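Local structure of ABC transporter substrate-binding protein (Vibrio cholerae, 3LKV) at residues 13-16 and 22-25; 93-98 and 104-109; 116-121 and 251-256. The protein probably serves as the periplasmic substrate-binding component of an ABC transporter and holds a phenylalanine between its lobes. One frame throughout, in Å; residues are numbered along the deposited sequence.

Interaction 1: residues 13-16 and 22-25; sequences VSQI and LDAT
Gln15, the last residue of strand 9-15, faces Leu22 in the first part of helix 20-35, with their CA atoms 7.4 Å apart. The side chains close the gap. Gln15 has CG anti to the backbone N (chi1 -170°) and runs on extended, which carries its amide to the helix. There Gln15 NE2 donates a nearly straight hydrogen bond of 2.8 Å to Asp23 OD1, at an N-H...O angle of 164°. The carboxylate oxygen lies in the plane of the amide and is met nearly along its own C-O axis. The amide and carboxylate planes are 56° apart. Arg26 NH1 hydrogen-bonds to Gln15 OE1 and forms a salt bridge with Asp23 OD1, and Val17 O also accepts from Gln15 NE2. Both ends of the amide are thus held, which fixes its rotation. Beside the amide, Leu22 CB lies 3.5 Å from Gln15 NE2. Leu22 CD1 packs on Ile16 CG2 at 3.9 Å. Leu22 also touches the bound phenylalanine and is part of its pocket. The contact sits in the beta-alpha-beta unit of strand 9-15, helix 20-35 and strand 44-50; Gln15 and Leu22 also touch Ile76 of strand 72-76, and Ile16 packs on helix 78-87.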
loop_
_atom_site.group_PDB
_atom_site.type_symbol
_atom_site.label_atom_id
_atom_site.label_comp_id
_atom_site.label_asym_id
_atom_site.label_seq_id
_atom_site.Cartn_x
_atom_site.Cartn_y
_atom_site.Cartn_z
ATOM N N VAL A 13 -5.177 -12.103 3.673
ATOM C CA VAL A 13 -4.250 -12.707 2.771
ATOM C C VAL A 13 -3.023 -13.176 3.517
ATOM O O VAL A 13 -2.353 -12.378 4.175
ATOM C CB VAL A 13 -3.779 -11.726 1.693
ATOM C CG1 VAL A 13 -2.838 -12.450 0.730
ATOM C CG2 VAL A 13 -4.972 -11.092 0.942
ATOM N N SER A 14 -2.751 -14.469 3.443
ATOM C CA SER A 14 -1.586 -15.051 4.035
ATOM C C SER A 14 -0.645 -15.599 2.964
ATOM O O SER A 14 -1.059 -16.360 2.092
ATOM C CB SER A 14 -2.048 -16.201 4.890
ATOM O OG SER A 14 -0.958 -16.836 5.559
ATOM N N GLN A 15 0.640 -15.287 3.097
ATOM C CA GLN A 15 1.647 -15.548 2.062
ATOM C C GLN A 15 2.844 -16.130 2.764
ATOM O O GLN A 15 3.284 -15.577 3.788
ATOM C CB GLN A 15 2.014 -14.208 1.427
ATOM C CG GLN A 15 2.819 -14.305 0.250
ATOM C CD GLN A 15 3.082 -12.937 -0.387
ATOM O OE1 GLN A 15 2.162 -12.191 -0.630
ATOM N NE2 GLN A 15 4.328 -12.650 -0.686
ATOM N N ILE A 16 3.399 -17.232 2.255
ATOM C CA ILE A 16 4.459 -17.915 2.984
ATOM C C ILE A 16 5.701 -17.029 3.186
ATOM O O ILE A 16 6.359 -17.065 4.249
ATOM C CB ILE A 16 4.772 -19.297 2.334
ATOM C CG1 ILE A 16 5.798 -20.084 3.132
ATOM C CG2 ILE A 16 5.188 -19.149 0.856
ATOM C CD1 ILE A 16 5.438 -20.402 4.598
ATOM N N LEU A 22 5.215 -14.170 -5.694
ATOM C CA LEU A 22 4.062 -14.122 -4.781
ATOM C C LEU A 22 3.600 -12.706 -4.539
ATOM O O LEU A 22 2.386 -12.471 -4.380
ATOM C CB LEU A 22 4.365 -14.788 -3.471
ATOM C CG LEU A 22 4.810 -16.255 -3.601
ATOM C CD1 LEU A 22 4.956 -16.792 -2.237
ATOM C CD2 LEU A 22 3.831 -17.080 -4.408
ATOM N N ASP A 23 4.549 -11.769 -4.526
ATOM C CA ASP A 23 4.199 -10.361 -4.441
ATOM C C ASP A 23 3.446 -9.890 -5.672
ATOM O O ASP A 23 2.581 -9.040 -5.538
ATOM C CB ASP A 23 5.412 -9.462 -4.194
ATOM C CG ASP A 23 5.993 -9.644 -2.772
ATOM O OD1 ASP A 23 5.417 -10.350 -1.889
ATOM O OD2 ASP A 23 7.069 -9.079 -2.531
ATOM N N ALA A 24 3.751 -10.422 -6.850
ATOM C CA ALA A 24 3.011 -10.027 -8.040
ATOM C C ALA A 24 1.599 -10.614 -7.952
ATOM O O ALA A 24 0.649 -9.997 -8.370
ATOM C CB ALA A 24 3.711 -10.483 -9.362
ATOM N N THR A 25 1.479 -11.828 -7.435
ATOM C CA THR A 25 0.192 -12.435 -7.295
ATOM C C THR A 25 -0.668 -11.587 -6.381
ATOM O O THR A 25 -1.818 -11.316 -6.678
ATOM C CB THR A 25 0.302 -13.845 -6.732
ATOM O OG1 THR A 25 1.095 -14.636 -7.624
ATOM C CG2 THR A 25 -1.036 -14.467 -6.619
#

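Interaction 2: residues 93-98 and 104-109. With PHE (phenylalanine), chain B.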
loop_
_atom_site.group_PDB
_atom_site.type_symbol
_atom_site.label_atom_id
_atom_site.label_comp_id
_atom_site.label_asym_id
_atom_site.label_seq_id
_atom_site.Cartn_x
_atom_site.Cartn_y
_atom_site.Cartn_z
ATOM N N ILE A 93 -11.930 -20.248 1.736
ATOM C CA ILE A 93 -10.512 -20.159 1.440
ATOM C C ILE A 93 -10.342 -20.222 -0.071
ATOM O O ILE A 93 -10.805 -21.162 -0.728
ATOM C CB ILE A 93 -9.722 -21.312 2.030
ATOM C CG1 ILE A 93 -9.817 -21.271 3.570
ATOM C CG2 ILE A 93 -8.287 -21.236 1.548
ATOM C CD1 ILE A 93 -9.448 -22.548 4.317
ATOM N N VAL A 94 -9.668 -19.224 -0.615
ATOM C CA VAL A 94 -9.265 -19.233 -2.013
ATOM C C VAL A 94 -7.755 -19.313 -2.015
ATOM O O VAL A 94 -7.080 -18.402 -1.550
ATOM C CB VAL A 94 -9.638 -17.950 -2.696
ATOM C CG1 VAL A 94 -9.107 -17.983 -4.121
ATOM C CG2 VAL A 94 -11.200 -17.748 -2.626
ATOM N N PHE A 95 -7.216 -20.401 -2.486
ATOM C CA PHE A 95 -5.774 -20.486 -2.563
ATOM C C PHE A 95 -5.389 -20.020 -3.937
ATOM O O PHE A 95 -6.219 -19.984 -4.874
ATOM C CB PHE A 95 -5.251 -21.907 -2.327
ATOM C CG PHE A 95 -5.839 -22.946 -3.272
ATOM C CD1 PHE A 95 -5.388 -23.053 -4.570
ATOM C CD2 PHE A 95 -6.809 -23.801 -2.844
ATOM C CE1 PHE A 95 -5.898 -23.990 -5.412
ATOM C CE2 PHE A 95 -7.347 -24.773 -3.690
ATOM C CZ PHE A 95 -6.885 -24.855 -4.972
ATOM N N THR A 96 -4.135 -19.617 -4.043
ATOM C CA THR A 96 -3.600 -19.122 -5.262
ATOM C C THR A 96 -2.110 -19.367 -5.358
ATOM O O THR A 96 -1.430 -19.471 -4.389
ATOM C CB THR A 96 -4.003 -17.647 -5.477
ATOM O OG1 THR A 96 -3.663 -17.294 -6.816
ATOM C CG2 THR A 96 -3.330 -16.664 -4.480
ATOM N N ALA A 97 -1.638 -19.553 -6.573
ATOM C CA ALA A 97 -0.274 -19.889 -6.873
ATOM C C ALA A 97 0.121 -21.132 -6.128
ATOM O O ALA A 97 1.230 -21.234 -5.573
ATOM C CB ALA A 97 0.692 -18.671 -6.551
ATOM N N VAL A 98 -0.805 -22.097 -6.117
ATOM C CA VAL A 98 -0.513 -23.415 -5.528
ATOM C C VAL A 98 -0.256 -24.454 -6.632
ATOM O O VAL A 98 -1.086 -24.678 -7.528
ATOM C CB VAL A 98 -1.640 -23.881 -4.629
ATOM C CG1 VAL A 98 -1.501 -25.396 -4.346
ATOM C CG2 VAL A 98 -1.708 -22.980 -3.344
ATOM N N ALA A 104 -1.441 -31.461 -2.187
ATOM C CA ALA A 104 -1.247 -30.679 -0.957
ATOM C C ALA A 104 -2.380 -30.864 -0.008
ATOM O O ALA A 104 -2.349 -30.295 1.095
ATOM C CB ALA A 104 -1.087 -29.186 -1.271
ATOM N N LYS A 105 -3.407 -31.606 -0.412
ATOM C CA LYS A 105 -4.558 -31.869 0.483
ATOM C C LYS A 105 -5.418 -30.665 0.787
ATOM O O LYS A 105 -6.076 -30.585 1.808
ATOM C CB LYS A 105 -4.099 -32.545 1.796
ATOM C CG LYS A 105 -3.388 -33.913 1.512
ATOM C CD LYS A 105 -3.047 -34.739 2.793
ATOM C CE LYS A 105 -2.427 -36.155 2.410
ATOM N NZ LYS A 105 -1.755 -36.922 3.552
ATOM N N LEU A 106 -5.442 -29.731 -0.125
ATOM C CA LEU A 106 -6.313 -28.601 -0.013
ATOM C C LEU A 106 -7.716 -28.909 -0.534
ATOM O O LEU A 106 -8.713 -28.406 0.010
ATOM C CB LEU A 106 -5.728 -27.472 -0.842
ATOM C CG LEU A 106 -4.334 -27.045 -0.484
ATOM C CD1 LEU A 106 -3.972 -25.881 -1.420
ATOM C CD2 LEU A 106 -4.264 -26.690 1.028
ATOM N N VAL A 107 -7.782 -29.683 -1.613
ATOM C CA VAL A 107 -9.025 -30.158 -2.164
ATOM C C VAL A 107 -8.944 -31.663 -2.501
ATOM O O VAL A 107 -7.875 -32.192 -2.833
ATOM C CB VAL A 107 -9.424 -29.348 -3.424
ATOM C CG1 VAL A 107 -9.595 -27.829 -3.106
ATOM C CG2 VAL A 107 -8.453 -29.584 -4.547
ATOM N N LYS A 108 -10.080 -32.358 -2.453
ATOM C CA LYS A 108 -10.112 -33.768 -2.858
ATOM C C LYS A 108 -9.913 -33.918 -4.384
ATOM O O LYS A 108 -9.328 -34.880 -4.871
ATOM C CB LYS A 108 -11.444 -34.378 -2.414
ATOM C CG LYS A 108 -11.377 -35.921 -2.418
ATOM C CD LYS A 108 -12.713 -36.630 -2.170
ATOM C CE LYS A 108 -12.676 -38.012 -2.843
ATOM N NZ LYS A 108 -13.691 -38.924 -2.313
ATOM N N GLN A 109 -10.428 -32.968 -5.145
ATOM C CA GLN A 109 -10.247 -32.956 -6.603
ATOM C C GLN A 109 -10.502 -31.533 -7.112
ATOM O O GLN A 109 -11.127 -30.723 -6.448
ATOM C CB GLN A 109 -11.206 -33.960 -7.307
ATOM C CG GLN A 109 -12.709 -33.559 -7.347
ATOM C CD GLN A 109 -13.452 -33.895 -6.052
ATOM O OE1 GLN A 109 -13.237 -34.932 -5.460
ATOM N NE2 GLN A 109 -14.341 -33.027 -5.634
HETATM N N PHE B . 3.496 -22.656 -6.628
HETATM C CA PHE B . 4.287 -22.402 -5.358
HETATM C C PHE B . 3.554 -23.086 -4.172
HETATM O O PHE B . 2.721 -23.997 -4.455
HETATM C CB PHE B . 4.537 -20.905 -5.124
HETATM C CG PHE B . 5.637 -20.331 -6.012
HETATM C CD1 PHE B . 6.987 -20.645 -5.767
HETATM C CD2 PHE B . 5.340 -19.517 -7.083
HETATM C CE1 PHE B . 7.974 -20.169 -6.568
HETATM C CE2 PHE B . 6.325 -19.025 -7.884
HETATM C CZ PHE B . 7.648 -19.340 -7.657
HETATM O OXT PHE B . 3.769 -22.813 -2.970
#
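Phe95 and Val98 pack on Leu106 and Val107 behind the pocket wall that Ala97 and Val98 form, in the lobe of this periplasmic-binding-protein fold that is built on a parallel six-stranded sheet. Phe95 lies on strand 93-98. Leu106 and Val107 belong to the loop that leads from this strand to strand 117-121. No hydrogen bond joins the two segments, and the contact is apolar throughout. Leu106 CD1 sits over one face of the Phe95 ring, 4.1 Å from the centroid and 24° off the ring normal. This is a CH-pi contact, offset toward the rim, with CG and CD2 of the ring nearest to the methyl. Val107 takes a different approach. Its CG1 comes to the ring edge in plane and lies 3.8 Å from Phe95 CE2. The ring is therefore gripped on a face and at an edge by consecutive residues of the loop. Phe95 CG stands between its backbone N and carbonyl carbon (chi1 56°), and this turns the ring toward the loop. Val98 meets Leu106 tip to tip, with its CG1 3.9 Å from Leu106 CD1. One leucine methyl thus touches both Phe95 and Val98. Leu106 also packs on Gln82 and Val85 of helix 78-87, which encloses the cluster further. The chain turns a corner at Ala97, and there the strand reaches the pocket. Val98 CA lies 3.5 Å from the carboxylate O of the bound phenylalanine. Thr78, Thr99, Asp122 and Asn203 supply further hydrogen bonds to this ligand. At the corner itself, the amino N of the ligand donates a hydrogen bond of 2.9 Å to the backbone O of Ala97.

Interaction 3: residues 116-121 and 251-256; sequences NVTGLS and ADYVAA
Tyr253 of helix 243-258 lies against strand 117-121 and makes the whole contact from the helix side. It makes a CH-pi contact. Gly119 CA stands over one face of the ring, 4.2 Å from the centroid and 17° off the normal, displaced toward the rim. The CA atoms of Gly119 and Tyr253 are 6.8 Å apart. The backbone conformation of Gly119 itself calls for glycine, since a CB would jam against the carbonyl O of Thr118.

Apolar packing comes from the two flanking residues. Leu120 CG approaches Tyr253 CE2 obliquely at 4.0 Å. Thr118 CG2 lies 3.7 Å from Tyr253 CD1. The axes of strand 117-121 and helix 251-256 run nearly antiparallel, at 163°, and come within 8.8 Å. Helix 243-258 here packs on the parallel sheet of the lobe, as a layer of its alpha/beta fold, although it follows strand 117-121 by well over a hundred residues.

The polar atoms find their partners outside the two segments. Thr118 OG1 is 3.5 Å from Tyr253 CE1 but hydrogen-bonds to Leu266 O. Having OG1 anti to the backbone N (chi1 -169°) places CG2 by the ring as well. Tyr253 OH lies 3.4 Å from Gly119 O, and its hydrogen bond goes to the backbone O of Asp267, a residue that forms a zinc site with Glu111.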
loop_
_atom_site.group_PDB
_atom_site.type_symbol
_atom_site.label_atom_id
_atom_site.label_comp_id
_atom_site.label_asym_id
_atom_site.label_seq_id
_atom_site.Cartn_x
_atom_site.Cartn_y
_atom_site.Cartn_z
ATOM N N ASN A 116 -15.041 -25.891 1.866
ATOM C CA ASN A 116 -14.818 -24.423 1.958
ATOM C C ASN A 116 -13.620 -23.871 1.170
ATOM O O ASN A 116 -13.242 -22.722 1.325
ATOM C CB ASN A 116 -14.719 -23.993 3.425
ATOM C CG ASN A 116 -13.438 -24.508 4.103
ATOM O OD1 ASN A 116 -13.066 -25.670 3.975
ATOM N ND2 ASN A 116 -12.791 -23.646 4.828
ATOM N N VAL A 117 -13.037 -24.685 0.309
ATOM C CA VAL A 117 -11.778 -24.371 -0.351
ATOM C C VAL A 117 -11.881 -24.443 -1.867
ATOM O O VAL A 117 -12.469 -25.377 -2.418
ATOM C CB VAL A 117 -10.659 -25.374 0.073
ATOM C CG1 VAL A 117 -9.253 -24.864 -0.403
ATOM C CG2 VAL A 117 -10.660 -25.587 1.588
ATOM N N THR A 118 -11.305 -23.445 -2.527
ATOM C CA THR A 118 -11.200 -23.401 -3.971
ATOM C C THR A 118 -10.058 -22.504 -4.351
ATOM O O THR A 118 -9.398 -21.986 -3.461
ATOM C CB THR A 118 -12.483 -22.899 -4.667
ATOM O OG1 THR A 118 -12.356 -23.152 -6.089
ATOM C CG2 THR A 118 -12.695 -21.460 -4.425
ATOM N N GLY A 119 -9.819 -22.330 -5.654
ATOM C CA GLY A 119 -8.800 -21.370 -6.096
ATOM C C GLY A 119 -8.050 -21.702 -7.370
ATOM O O GLY A 119 -8.594 -22.287 -8.281
ATOM N N LEU A 120 -6.796 -21.315 -7.425
ATOM C CA LEU A 120 -6.017 -21.339 -8.661
ATOM C C LEU A 120 -4.681 -22.061 -8.469
ATOM O O LEU A 120 -3.919 -21.788 -7.526
ATOM C CB LEU A 120 -5.763 -19.927 -9.132
ATOM C CG LEU A 120 -6.727 -19.272 -10.122
ATOM C CD1 LEU A 120 -6.895 -17.714 -10.038
ATOM C CD2 LEU A 120 -6.239 -19.652 -11.539
ATOM N N SER A 121 -4.396 -22.956 -9.404
ATOM C CA SER A 121 -3.148 -23.673 -9.435
ATOM C C SER A 121 -2.158 -23.146 -10.472
ATOM O O SER A 121 -2.565 -22.840 -11.614
ATOM C CB SER A 121 -3.423 -25.148 -9.739
ATOM O OG SER A 121 -2.186 -25.805 -9.974
ATOM N N ALA A 251 -9.082 -12.689 -8.051
ATOM C CA ALA A 251 -10.112 -11.747 -7.595
ATOM C C ALA A 251 -11.480 -12.148 -8.074
ATOM O O ALA A 251 -12.452 -11.812 -7.437
ATOM C CB ALA A 251 -9.800 -10.315 -8.073
ATOM N N ASP A 252 -11.575 -12.795 -9.227
ATOM C CA ASP A 252 -12.827 -13.363 -9.671
ATOM C C ASP A 252 -13.404 -14.331 -8.672
ATOM O O ASP A 252 -14.585 -14.287 -8.433
ATOM C CB ASP A 252 -12.706 -14.151 -10.993
ATOM C CG ASP A 252 -12.346 -13.285 -12.185
ATOM O OD1 ASP A 252 -12.381 -12.025 -12.095
ATOM O OD2 ASP A 252 -12.027 -13.890 -13.249
ATOM N N TYR A 253 -12.597 -15.229 -8.119
ATOM C CA TYR A 253 -13.087 -16.166 -7.118
ATOM C C TYR A 253 -13.531 -15.421 -5.839
ATOM O O TYR A 253 -14.632 -15.611 -5.275
ATOM C CB TYR A 253 -11.965 -17.193 -6.753
ATOM C CG TYR A 253 -11.701 -18.297 -7.771
ATOM C CD1 TYR A 253 -12.231 -19.583 -7.588
ATOM C CD2 TYR A 253 -10.903 -18.079 -8.877
ATOM C CE1 TYR A 253 -12.042 -20.595 -8.496
ATOM C CE2 TYR A 253 -10.696 -19.133 -9.853
ATOM C CZ TYR A 253 -11.267 -20.378 -9.636
ATOM O OH TYR A 253 -11.060 -21.427 -10.512
ATOM N N VAL A 254 -12.654 -14.564 -5.345
ATOM C CA VAL A 254 -12.984 -13.801 -4.143
ATOM C C VAL A 254 -14.296 -12.996 -4.342
ATOM O O VAL A 254 -15.182 -13.055 -3.516
ATOM C CB VAL A 254 -11.833 -12.889 -3.750
ATOM C CG1 VAL A 254 -12.259 -11.979 -2.622
ATOM C CG2 VAL A 254 -10.599 -13.715 -3.356
ATOM N N ALA A 255 -14.450 -12.299 -5.461
ATOM C CA ALA A 255 -15.684 -11.520 -5.665
ATOM C C ALA A 255 -16.902 -12.436 -5.741
ATOM O O ALA A 255 -17.951 -12.111 -5.173
ATOM C CB ALA A 255 -15.631 -10.586 -6.879
ATOM N N ALA A 256 -16.767 -13.584 -6.412
ATOM C CA ALA A 256 -17.916 -14.476 -6.557
ATOM C C ALA A 256 -18.311 -14.961 -5.167
ATOM O O ALA A 256 -19.483 -15.013 -4.832
ATOM C CB ALA A 256 -17.590 -15.656 -7.522
#

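In the fold
All three contacts are buried and reach the same parallel sheet. Interactions 2 and 3 are direct neighbours: strands 93-98 and 117-121 pair in the sheet, with Phe95 N 2.9 Å from Thr118 O, and Phe95 CD2 packs on Val117 CG1. Interaction 2 joins a strand to its following loop, whereas interactions 1 and 3 each join a strand to a helix. Interaction 1 touches interaction 2 through Leu22 and Ala97, both at the ligand pocket; interaction 3 lies farther from it, nearer a zinc site. The chemistry differs too. Interaction 1 has a hydrogen bond between segments, while the others rely on aromatic and apolar packing.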